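Local coordinates for short-chain dehydrogenase/reductase SDR (Paraburkholderia phymatum, PDB 5VA8), which binds NADP and, as a member of the short-chain dehydrogenase/reductase family, probably catalyses an NADP-dependent oxidation or reduction, at residues A[18-24]-A[40-46]; A[49-53]-A[68-72]; A[99-103]-A[157-161]. One frame throughout, in Å; residues are numbered along the deposited sequence.

Interaction 1. Residues A[18-24]-A[40-46]; sequences ALVCAAS and VNVTIVA. With NAP (NADP nicotinamide-adenine-dinucleotide phosphate), chain E.
A23 N, in the loop that follows strand 18-20, donates to V45 O (2.9 Å), so the turn under the cofactor is tied to the neighbouring strand. The donor lies 23° out of the carbonyl plane, and A22 in the turn has a positive phi (57°), uncommon for a residue with a side chain. Before this point the pairing is regular parallel sheet: A18 N bonds to N41 O, T43 N to A18 O, V20 N to T43 O (2.8 Å), and V45 N, less straight, to V20 O. A water lies at T43 OG1, which is also bonded to Q68.

On one face L19 holds CG anti to its backbone N (chi1 177°), and CD1 lies across T43 CG2 (3.7 Å) and against V45 CG2. The other face is covered by helix 26-37; there A18 CB meets V40 CG1 at 3.6 Å, and V20 and A23 pack loosely on I44 CG2. At the far end S24 OG rests on A46 CB and accepts a 2.7 Å bond from the ribose hydroxyl O3B of NADP. A22 CB sits close by, 3.1 Å from O4B of the same ribose. A22 apparently takes the place of the first glycine of the classical glycine-rich loop, here in the opening beta-alpha-beta unit of a Rossmann fold.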
loop_
_atom_site.group_PDB
_atom_site.type_symbol
_atom_site.label_atom_id
_atom_site.label_comp_id
_atom_site.label_asym_id
_atom_site.label_seq_id
_atom_site.Cartn_x
_atom_site.Cartn_y
_atom_site.Cartn_z
ATOM N N ALA A 18 18.314 -9.504 -24.971
ATOM C CA ALA A 18 17.123 -8.811 -24.486
ATOM C C ALA A 18 16.161 -8.527 -25.628
ATOM O O ALA A 18 16.580 -8.165 -26.730
ATOM C CB ALA A 18 17.465 -7.492 -23.796
ATOM N N LEU A 19 14.870 -8.693 -25.350
ATOM C CA LEU A 19 13.805 -8.220 -26.224
ATOM C C LEU A 19 13.216 -6.976 -25.571
ATOM O O LEU A 19 12.689 -7.056 -24.458
ATOM C CB LEU A 19 12.740 -9.301 -26.422
ATOM C CG LEU A 19 11.508 -8.938 -27.258
ATOM C CD1 LEU A 19 11.917 -8.495 -28.666
ATOM C CD2 LEU A 19 10.555 -10.132 -27.333
ATOM N N VAL A 20 13.327 -5.834 -26.243
ATOM C CA VAL A 20 12.899 -4.546 -25.692
ATOM C C VAL A 20 11.756 -4.031 -26.565
ATOM O O VAL A 20 11.972 -3.646 -27.723
ATOM C CB VAL A 20 14.058 -3.540 -25.625
ATOM C CG1 VAL A 20 13.640 -2.278 -24.863
ATOM C CG2 VAL A 20 15.292 -4.185 -24.959
ATOM N N CYS A 21 10.539 -4.029 -26.018
ATOM C CA CYS A 21 9.352 -3.666 -26.793
ATOM C C CYS A 21 9.152 -2.158 -26.871
ATOM O O CYS A 21 9.409 -1.428 -25.911
ATOM C CB CYS A 21 8.105 -4.294 -26.172
ATOM S SG CYS A 21 8.142 -6.084 -26.142
ATOM N N ALA A 22 8.662 -1.700 -28.024
ATOM C CA ALA A 22 8.217 -0.319 -28.201
ATOM C C ALA A 22 9.356 0.647 -27.870
ATOM O O ALA A 22 9.282 1.474 -26.953
ATOM C CB ALA A 22 6.961 -0.058 -27.366
ATOM N N ALA A 23 10.430 0.523 -28.651
ATOM C CA ALA A 23 11.718 1.021 -28.180
ATOM C C ALA A 23 12.498 1.777 -29.250
ATOM O O ALA A 23 13.724 1.912 -29.130
ATOM C CB ALA A 23 12.560 -0.144 -27.633
ATOM N N SER A 24 11.840 2.300 -30.285
ATOM C CA SER A 24 12.571 3.195 -31.171
ATOM C C SER A 24 12.664 4.604 -30.600
ATOM O O SER A 24 13.505 5.386 -31.059
ATOM C CB SER A 24 11.933 3.216 -32.569
ATOM O OG SER A 24 10.687 3.899 -32.587
ATOM N N VAL A 40 24.555 -6.000 -23.538
ATOM C CA VAL A 40 23.427 -6.868 -23.873
ATOM C C VAL A 40 23.111 -6.741 -25.358
ATOM O O VAL A 40 23.025 -5.629 -25.892
ATOM C CB VAL A 40 22.195 -6.507 -23.028
ATOM C CG1 VAL A 40 21.010 -7.397 -23.406
ATOM C CG2 VAL A 40 22.516 -6.622 -21.535
ATOM N N ASN A 41 22.924 -7.879 -26.028
ATOM C CA ASN A 41 22.412 -7.863 -27.396
ATOM C C ASN A 41 20.921 -7.558 -27.361
ATOM O O ASN A 41 20.163 -8.255 -26.684
ATOM C CB ASN A 41 22.678 -9.206 -28.071
ATOM C CG ASN A 41 24.153 -9.509 -28.193
ATOM O OD1 ASN A 41 24.932 -8.679 -28.655
ATOM N ND2 ASN A 41 24.552 -10.702 -27.761
ATOM N N VAL A 42 20.485 -6.514 -28.068
ATOM C CA VAL A 42 19.109 -6.048 -27.926
ATOM C C VAL A 42 18.359 -6.223 -29.238
ATOM O O VAL A 42 18.880 -5.934 -30.319
ATOM C CB VAL A 42 19.029 -4.580 -27.446
ATOM C CG1 VAL A 42 19.545 -4.469 -26.006
ATOM C CG2 VAL A 42 19.789 -3.654 -28.388
ATOM N N THR A 43 17.129 -6.710 -29.128
ATOM C CA THR A 43 16.165 -6.708 -30.217
ATOM C C THR A 43 15.130 -5.650 -29.877
ATOM O O THR A 43 14.450 -5.762 -28.849
ATOM C CB THR A 43 15.517 -8.084 -30.362
ATOM O OG1 THR A 43 16.512 -9.038 -30.742
ATOM C CG2 THR A 43 14.412 -8.054 -31.413
ATOM N N ILE A 44 15.036 -4.608 -30.704
ATOM C CA ILE A 44 14.116 -3.503 -30.450
ATOM C C ILE A 44 12.949 -3.598 -31.423
ATOM O O ILE A 44 13.120 -3.950 -32.598
ATOM C CB ILE A 44 14.795 -2.117 -30.522
ATOM C CG1 ILE A 44 15.467 -1.862 -31.867
ATOM C CG2 ILE A 44 15.823 -1.966 -29.392
ATOM C CD1 ILE A 44 15.985 -0.419 -31.987
ATOM N N VAL A 45 11.760 -3.294 -30.914
ATOM C CA VAL A 45 10.502 -3.458 -31.636
ATOM C C VAL A 45 9.799 -2.111 -31.706
ATOM O O VAL A 45 9.672 -1.418 -30.687
ATOM C CB VAL A 45 9.595 -4.493 -30.943
ATOM C CG1 VAL A 45 8.280 -4.602 -31.678
ATOM C CG2 VAL A 45 10.285 -5.870 -30.870
ATOM N N ALA A 46 9.339 -1.738 -32.901
ATOM C CA ALA A 46 8.474 -0.576 -33.061
ATOM C C ALA A 46 7.706 -0.736 -34.365
ATOM O O ALA A 46 8.072 -1.545 -35.217
ATOM C CB ALA A 46 9.267 0.739 -33.056
HETATM P PA NAP E . 7.115 7.515 -26.840
HETATM O O1A NAP E . 8.245 8.439 -26.624
HETATM O O2A NAP E . 6.021 8.008 -27.764
HETATM O O5B NAP E . 7.742 6.147 -27.393
HETATM C C5B NAP E . 6.862 5.055 -27.696
HETATM C C4B NAP E . 7.663 4.044 -28.469
HETATM O O4B NAP E . 6.901 2.822 -28.557
HETATM C C3B NAP E . 7.977 4.431 -29.915
HETATM O O3B NAP E . 9.202 3.829 -30.309
HETATM C C2B NAP E . 6.802 3.812 -30.666
HETATM O O2B NAP E . 7.140 3.698 -32.067
HETATM C C1B NAP E . 6.679 2.487 -29.912
HETATM N N9A NAP E . 5.364 1.861 -29.990
HETATM C C8A NAP E . 4.175 2.394 -29.567
HETATM N N7A NAP E . 3.157 1.570 -29.655
HETATM C C5A NAP E . 3.714 0.415 -30.185
HETATM C C6A NAP E . 3.158 -0.830 -30.538
HETATM N N6A NAP E . 1.862 -1.133 -30.398
HETATM N N1A NAP E . 3.985 -1.765 -31.055
HETATM C C2A NAP E . 5.284 -1.467 -31.192
HETATM N N3A NAP E . 5.920 -0.329 -30.895
HETATM C C4A NAP E . 5.073 0.579 -30.397
HETATM O O3 NAP E . 6.420 7.126 -25.453
HETATM P PN NAP E . 6.982 6.959 -23.963
HETATM O O1N NAP E . 8.306 6.307 -24.002
HETATM O O2N NAP E . 6.842 8.263 -23.281
HETATM O O5D NAP E . 5.884 5.960 -23.376
HETATM C C5D NAP E . 6.125 4.540 -23.297
HETATM C C4D NAP E . 5.018 3.971 -22.444
HETATM O O4D NAP E . 5.134 4.514 -21.108
HETATM C C3D NAP E . 3.592 4.294 -22.905
HETATM O O3D NAP E . 2.713 3.205 -22.625
HETATM C C2D NAP E . 3.229 5.494 -22.036
HETATM O O2D NAP E . 1.831 5.691 -21.855
HETATM C C1D NAP E . 3.903 5.062 -20.737
HETATM N N1N NAP E . 4.157 6.174 -19.788
HETATM C C2N NAP E . 4.772 7.293 -20.208
HETATM C C3N NAP E . 5.059 8.297 -19.308
HETATM C C7N NAP E . 5.752 9.582 -19.647
HETATM O O7N NAP E . 5.575 10.573 -18.911
HETATM N N7N NAP E . 6.420 9.654 -20.794
HETATM C C4N NAP E . 4.768 8.081 -17.963
HETATM C C5N NAP E . 4.122 6.921 -17.569
HETATM C C6N NAP E . 3.808 5.980 -18.503
HETATM P P2B NAP E . 6.002 3.488 -33.191
HETATM O O1X NAP E . 5.465 2.109 -32.997
HETATM O O2X NAP E . 4.936 4.565 -32.980
HETATM O O3X NAP E . 6.762 3.683 -34.518
HETATM O O HOH W 1 18.496 -9.719 -28.914
#

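Interaction 2. Residues A[49-53]-A[68-72]; sequences PETLD and QAVAC
L52 does most of the apolar work, laying its isobutyl group on A69 and A71, on one face of the strand. CG sits 3.8 Å from A69 CB, with CD1 close to the same methyl, while CD2 reaches on to A71 CB at 3.9 Å. A chi1 of 172° turns CG away from the backbone N and sends the isobutyl group from the helix into the gap between the two alanines. A wider contact, P49 CG to A71 CB (4.2 Å), extends the packing toward the start of the helix.

This is the helix-on-sheet layer of a beta-alpha-beta unit, strand 41-46, helix 49-63 and strand 67-71, as in a Rossmann fold. Over the short segments, helix 49-53 and strand 68-71 run nearly antiparallel (168°), their axes 8.8 Å apart. L52 also packs on I44 and A46 of the neighbouring strand, whereas V70 turns the other way, onto A82 and A86 of helix 77-86.

Against polar backbone, L52 CD2 makes a van der Waals contact 3.5 Å from V70 O and equally near V70 C, covering that peptide. At the exposed margin D53 OD1 approaches A69 CB only distantly. Within the helix, D53 N is hydrogen-bonded to P49 O in the first turn.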
loop_
_atom_site.group_PDB
_atom_site.type_symbol
_atom_site.label_atom_id
_atom_site.label_comp_id
_atom_site.label_asym_id
_atom_site.label_seq_id
_atom_site.Cartn_x
_atom_site.Cartn_y
_atom_site.Cartn_z
ATOM N N PRO A 49 9.100 1.853 -39.516
ATOM C CA PRO A 49 10.496 1.510 -39.852
ATOM C C PRO A 49 11.477 2.665 -39.791
ATOM O O PRO A 49 12.623 2.448 -39.380
ATOM C CB PRO A 49 10.378 0.957 -41.280
ATOM C CG PRO A 49 8.992 0.370 -41.318
ATOM C CD PRO A 49 8.149 1.348 -40.520
ATOM N N GLU A 50 11.084 3.873 -40.208
ATOM C CA GLU A 50 12.046 4.968 -40.317
ATOM C C GLU A 50 12.798 5.187 -39.007
ATOM O O GLU A 50 14.033 5.128 -38.962
ATOM C CB GLU A 50 11.352 6.261 -40.739
ATOM C CG GLU A 50 12.367 7.357 -41.058
ATOM C CD GLU A 50 11.760 8.742 -41.157
ATOM O OE1 GLU A 50 10.562 8.902 -40.843
ATOM O OE2 GLU A 50 12.493 9.674 -41.548
ATOM N N THR A 51 12.061 5.433 -37.922
ATOM C CA THR A 51 12.716 5.723 -36.655
ATOM C C THR A 51 13.307 4.462 -36.042
ATOM O O THR A 51 14.351 4.526 -35.381
ATOM C CB THR A 51 11.731 6.390 -35.688
ATOM O OG1 THR A 51 11.241 7.605 -36.272
ATOM C CG2 THR A 51 12.421 6.738 -34.378
ATOM N N LEU A 52 12.670 3.312 -36.276
ATOM C CA LEU A 52 13.202 2.048 -35.777
ATOM C C LEU A 52 14.600 1.781 -36.325
ATOM O O LEU A 52 15.523 1.445 -35.574
ATOM C CB LEU A 52 12.252 0.908 -36.148
ATOM C CG LEU A 52 12.765 -0.497 -35.854
ATOM C CD1 LEU A 52 12.848 -0.740 -34.352
ATOM C CD2 LEU A 52 11.862 -1.535 -36.533
ATOM N N ASP A 53 14.765 1.903 -37.645
ATOM C CA ASP A 53 16.057 1.619 -38.264
ATOM C C ASP A 53 17.115 2.610 -37.808
ATOM O O ASP A 53 18.284 2.248 -37.638
ATOM C CB ASP A 53 15.929 1.658 -39.788
ATOM C CG ASP A 53 15.035 0.564 -40.333
ATOM O OD1 ASP A 53 14.696 -0.364 -39.574
ATOM O OD2 ASP A 53 14.681 0.644 -41.531
ATOM N N GLN A 68 19.036 -6.138 -33.288
ATOM C CA GLN A 68 18.011 -6.542 -34.236
ATOM C C GLN A 68 16.840 -5.579 -34.146
ATOM O O GLN A 68 16.483 -5.121 -33.059
ATOM C CB GLN A 68 17.537 -7.963 -33.961
ATOM C CG GLN A 68 18.649 -8.961 -34.110
ATOM C CD GLN A 68 18.182 -10.385 -33.955
ATOM O OE1 GLN A 68 18.607 -11.269 -34.700
ATOM N NE2 GLN A 68 17.308 -10.625 -32.980
ATOM N N ALA A 69 16.265 -5.254 -35.295
ATOM C CA ALA A 69 15.116 -4.365 -35.363
ATOM C C ALA A 69 13.955 -5.144 -35.954
ATOM O O ALA A 69 14.099 -5.761 -37.013
ATOM C CB ALA A 69 15.423 -3.127 -36.213
ATOM N N VAL A 70 12.819 -5.136 -35.262
ATOM C CA VAL A 70 11.607 -5.791 -35.749
ATOM C C VAL A 70 10.534 -4.726 -35.900
ATOM O O VAL A 70 10.158 -4.087 -34.910
ATOM C CB VAL A 70 11.129 -6.895 -34.795
ATOM C CG1 VAL A 70 9.850 -7.534 -35.330
ATOM C CG2 VAL A 70 12.208 -7.933 -34.603
ATOM N N ALA A 71 10.036 -4.548 -37.128
ATOM C CA ALA A 71 8.956 -3.597 -37.398
ATOM C C ALA A 71 7.622 -4.322 -37.239
ATOM O O ALA A 71 7.215 -5.092 -38.111
ATOM C CB ALA A 71 9.098 -3.000 -38.797
ATOM N N CYS A 72 6.935 -4.073 -36.125
ATOM C CA CYS A 72 5.647 -4.721 -35.915
ATOM C C CYS A 72 4.901 -4.012 -34.795
ATOM O O CYS A 72 5.485 -3.262 -34.008
ATOM C CB CYS A 72 5.805 -6.205 -35.568
ATOM S SG CYS A 72 6.435 -6.444 -33.885
#

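Interaction 3. Residues A[99-103]-A[157-161]; sequences GPPPG and VLGLS. With TCE (3,3',3''-phosphanetriyltripropanoic acid), chain F; NAP (NADP nicotinamide-adenine-dinucleotide phosphate), chain E.
P100 and L160 make the close-packed half of this contact, their side chains lying alongside and pointing opposite ways, with P100 CB 3.6 Å from L160 CB. P100 CG continues to S161 N, and the same proline and leucine both pack on A116 of helix 110-138. Farther out on the same leucine, CD1 crosses to P101 CD, while L158 CD2 packs against P102 CA.

Toward solvent the join becomes looser and more polar. V157 CG2 covers P102 CB at 3.8 Å, and G103 N donates to V157 O in its carbonyl plane (2.9 Å, 161° at the hydrogen). Two waters bridge the rest: one donates to P101 O and V157 O and accepts from L160 N, the other connects G103 O with G159 N, so amides at the start of helix 159-179 are satisfied by water.

At the ligand side L158 CD1 touches the bound phosphanetriyltripropanoic acid. A chi1 of 174° swings S161 OG away from its backbone N, and it donates to carboxylate O15 at 2.6 Å. S161 OG is also bonded to S150 and R165, and S161 and R165 have the spacing of the family's YxxxK motif. With both residues bonded to the bound acid, the chemistry is consistent with a pocket that favours an anionic group beside the nicotinamide.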
loop_
_atom_site.group_PDB
_atom_site.type_symbol
_atom_site.label_atom_id
_atom_site.label_comp_id
_atom_site.label_asym_id
_atom_site.label_seq_id
_atom_site.Cartn_x
_atom_site.Cartn_y
_atom_site.Cartn_z
ATOM N N GLY A 99 0.432 3.738 -24.811
ATOM C CA GLY A 99 -0.613 3.804 -23.818
ATOM C C GLY A 99 -1.942 4.258 -24.392
ATOM O O GLY A 99 -2.047 4.661 -25.561
ATOM N N PRO A 100 -2.991 4.188 -23.579
ATOM C CA PRO A 100 -4.345 4.470 -24.082
ATOM C C PRO A 100 -4.603 5.960 -24.191
ATOM O O PRO A 100 -3.872 6.783 -23.619
ATOM C CB PRO A 100 -5.256 3.824 -23.032
ATOM C CG PRO A 100 -4.439 3.844 -21.767
ATOM C CD PRO A 100 -2.990 3.717 -22.182
ATOM N N PRO A 101 -5.637 6.341 -24.932
ATOM C CA PRO A 101 -5.991 7.746 -25.065
ATOM C C PRO A 101 -6.661 8.261 -23.806
ATOM O O PRO A 101 -7.256 7.486 -23.041
ATOM C CB PRO A 101 -6.977 7.737 -26.240
ATOM C CG PRO A 101 -7.641 6.411 -26.099
ATOM C CD PRO A 101 -6.536 5.473 -25.715
ATOM N N PRO A 102 -6.596 9.565 -23.574
ATOM C CA PRO A 102 -7.325 10.169 -22.456
ATOM C C PRO A 102 -8.810 10.330 -22.750
ATOM O O PRO A 102 -9.257 10.329 -23.900
ATOM C CB PRO A 102 -6.661 11.541 -22.324
ATOM C CG PRO A 102 -6.284 11.880 -23.734
ATOM C CD PRO A 102 -5.818 10.565 -24.331
ATOM N N GLY A 103 -9.573 10.491 -21.676
ATOM C CA GLY A 103 -10.980 10.808 -21.813
ATOM C C GLY A 103 -11.692 10.719 -20.485
ATOM O O GLY A 103 -11.143 10.248 -19.483
ATOM N N VAL A 157 -7.569 11.882 -16.322
ATOM C CA VAL A 157 -8.132 11.637 -17.645
ATOM C C VAL A 157 -7.643 10.318 -18.223
ATOM O O VAL A 157 -7.945 10.001 -19.377
ATOM C CB VAL A 157 -7.802 12.787 -18.611
ATOM C CG1 VAL A 157 -8.343 14.096 -18.075
ATOM C CG2 VAL A 157 -6.301 12.870 -18.828
ATOM N N LEU A 158 -6.909 9.523 -17.434
ATOM C CA LEU A 158 -6.355 8.291 -17.995
ATOM C C LEU A 158 -6.964 7.045 -17.351
ATOM O O LEU A 158 -6.249 6.084 -17.027
ATOM C CB LEU A 158 -4.823 8.280 -17.874
ATOM C CG LEU A 158 -4.123 9.204 -18.883
ATOM C CD1 LEU A 158 -2.607 9.162 -18.695
ATOM C CD2 LEU A 158 -4.487 8.830 -20.317
ATOM N N GLY A 159 -8.291 7.037 -17.211
ATOM C CA GLY A 159 -8.971 5.878 -16.644
ATOM C C GLY A 159 -8.623 4.565 -17.321
ATOM O O GLY A 159 -8.568 3.523 -16.665
ATOM N N LEU A 160 -8.402 4.590 -18.645
ATOM C CA LEU A 160 -8.073 3.345 -19.347
ATOM C C LEU A 160 -6.736 2.788 -18.880
ATOM O O LEU A 160 -6.550 1.561 -18.846
ATOM C CB LEU A 160 -8.058 3.576 -20.861
ATOM C CG LEU A 160 -9.407 3.924 -21.498
ATOM C CD1 LEU A 160 -9.215 4.390 -22.930
ATOM C CD2 LEU A 160 -10.354 2.715 -21.460
ATOM N N SER A 161 -5.792 3.669 -18.534
ATOM C CA SER A 161 -4.516 3.247 -17.966
ATOM C C SER A 161 -4.681 2.828 -16.510
ATOM O O SER A 161 -4.161 1.783 -16.093
ATOM C CB SER A 161 -3.495 4.384 -18.067
ATOM O OG SER A 161 -2.288 4.049 -17.387
HETATM O O16 TCE F . -0.828 5.583 -19.715
HETATM C C14 TCE F . -0.279 6.241 -18.789
HETATM O O15 TCE F . -0.541 5.987 -17.590
HETATM C C5 TCE F . 0.690 7.370 -19.137
HETATM C C2 TCE F . 0.932 8.200 -17.880
HETATM P P TCE F . 2.321 9.389 -18.197
HETATM C C3 TCE F . 2.180 10.172 -19.859
HETATM C C6 TCE F . 0.916 11.011 -19.730
HETATM C C8 TCE F . 0.630 11.609 -21.092
HETATM O O10 TCE F . 0.448 12.846 -21.167
HETATM O O9 TCE F . 0.589 10.873 -22.116
HETATM C C1 TCE F . 2.356 10.640 -16.845
HETATM C C4 TCE F . 2.571 9.890 -15.535
HETATM C C11 TCE F . 2.516 10.914 -14.416
HETATM O O12 TCE F . 2.737 10.580 -13.221
HETATM O O13 TCE F . 2.249 12.109 -14.712
HETATM P PA NAP E . 7.115 7.515 -26.840
HETATM O O1A NAP E . 8.245 8.439 -26.624
HETATM O O2A NAP E . 6.021 8.008 -27.764
HETATM O O5B NAP E . 7.742 6.147 -27.393
HETATM C C5B NAP E . 6.862 5.055 -27.696
HETATM C C4B NAP E . 7.663 4.044 -28.469
HETATM O O4B NAP E . 6.901 2.822 -28.557
HETATM C C3B NAP E . 7.977 4.431 -29.915
HETATM O O3B NAP E . 9.202 3.829 -30.309
HETATM C C2B NAP E . 6.802 3.812 -30.666
HETATM O O2B NAP E . 7.140 3.698 -32.067
HETATM C C1B NAP E . 6.679 2.487 -29.912
HETATM N N9A NAP E . 5.364 1.861 -29.990
HETATM C C8A NAP E . 4.175 2.394 -29.567
HETATM N N7A NAP E . 3.157 1.570 -29.655
HETATM C C5A NAP E . 3.714 0.415 -30.185
HETATM C C6A NAP E . 3.158 -0.830 -30.538
HETATM N N6A NAP E . 1.862 -1.133 -30.398
HETATM N N1A NAP E . 3.985 -1.765 -31.055
HETATM C C2A NAP E . 5.284 -1.467 -31.192
HETATM N N3A NAP E . 5.920 -0.329 -30.895
HETATM C C4A NAP E . 5.073 0.579 -30.397
HETATM O O3 NAP E . 6.420 7.126 -25.453
HETATM P PN NAP E . 6.982 6.959 -23.963
HETATM O O1N NAP E . 8.306 6.307 -24.002
HETATM O O2N NAP E . 6.842 8.263 -23.281
HETATM O O5D NAP E . 5.884 5.960 -23.376
HETATM C C5D NAP E . 6.125 4.540 -23.297
HETATM C C4D NAP E . 5.018 3.971 -22.444
HETATM O O4D NAP E . 5.134 4.514 -21.108
HETATM C C3D NAP E . 3.592 4.294 -22.905
HETATM O O3D NAP E . 2.713 3.205 -22.625
HETATM C C2D NAP E . 3.229 5.494 -22.036
HETATM O O2D NAP E . 1.831 5.691 -21.855
HETATM C C1D NAP E . 3.903 5.062 -20.737
HETATM N N1N NAP E . 4.157 6.174 -19.788
HETATM C C2N NAP E . 4.772 7.293 -20.208
HETATM C C3N NAP E . 5.059 8.297 -19.308
HETATM C C7N NAP E . 5.752 9.582 -19.647
HETATM O O7N NAP E . 5.575 10.573 -18.911
HETATM N N7N NAP E . 6.420 9.654 -20.794
HETATM C C4N NAP E . 4.768 8.081 -17.963
HETATM C C5N NAP E . 4.122 6.921 -17.569
HETATM C C6N NAP E . 3.808 5.980 -18.503
HETATM P P2B NAP E . 6.002 3.488 -33.191
HETATM O O1X NAP E . 5.465 2.109 -32.997
HETATM O O2X NAP E . 4.936 4.565 -32.980
HETATM O O3X NAP E . 6.762 3.683 -34.518
HETATM O O HOH W 2 -8.083 7.049 -20.468
HETATM O O HOH W 3 -10.373 9.026 -17.156
#

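How the interactions relate
Along the chain the three contacts come in series, interaction 1 closing before 2 opens and 2 before 3. Interactions 1 and 2 are neighbours, with centres about 9 Å apart: strand 41-46 pairs with 17-20 on one side and with 67-71 on the other, and T43 OG1 and I44 N both meet Q68. S24 likewise packs on L52. Together they belong to consecutive beta-alpha-beta units; interaction 1 meets the adenosine side of NADP, and C72 of 68-72 also touches the cofactor. The centres of interactions 1 and 3 are about 25 Å apart, on opposite sides of the chain's centre; 99-103 is in the loop after strand 92-95. NADP touches both, so that cofactor-binding and pocket-forming parts meet along one ligand.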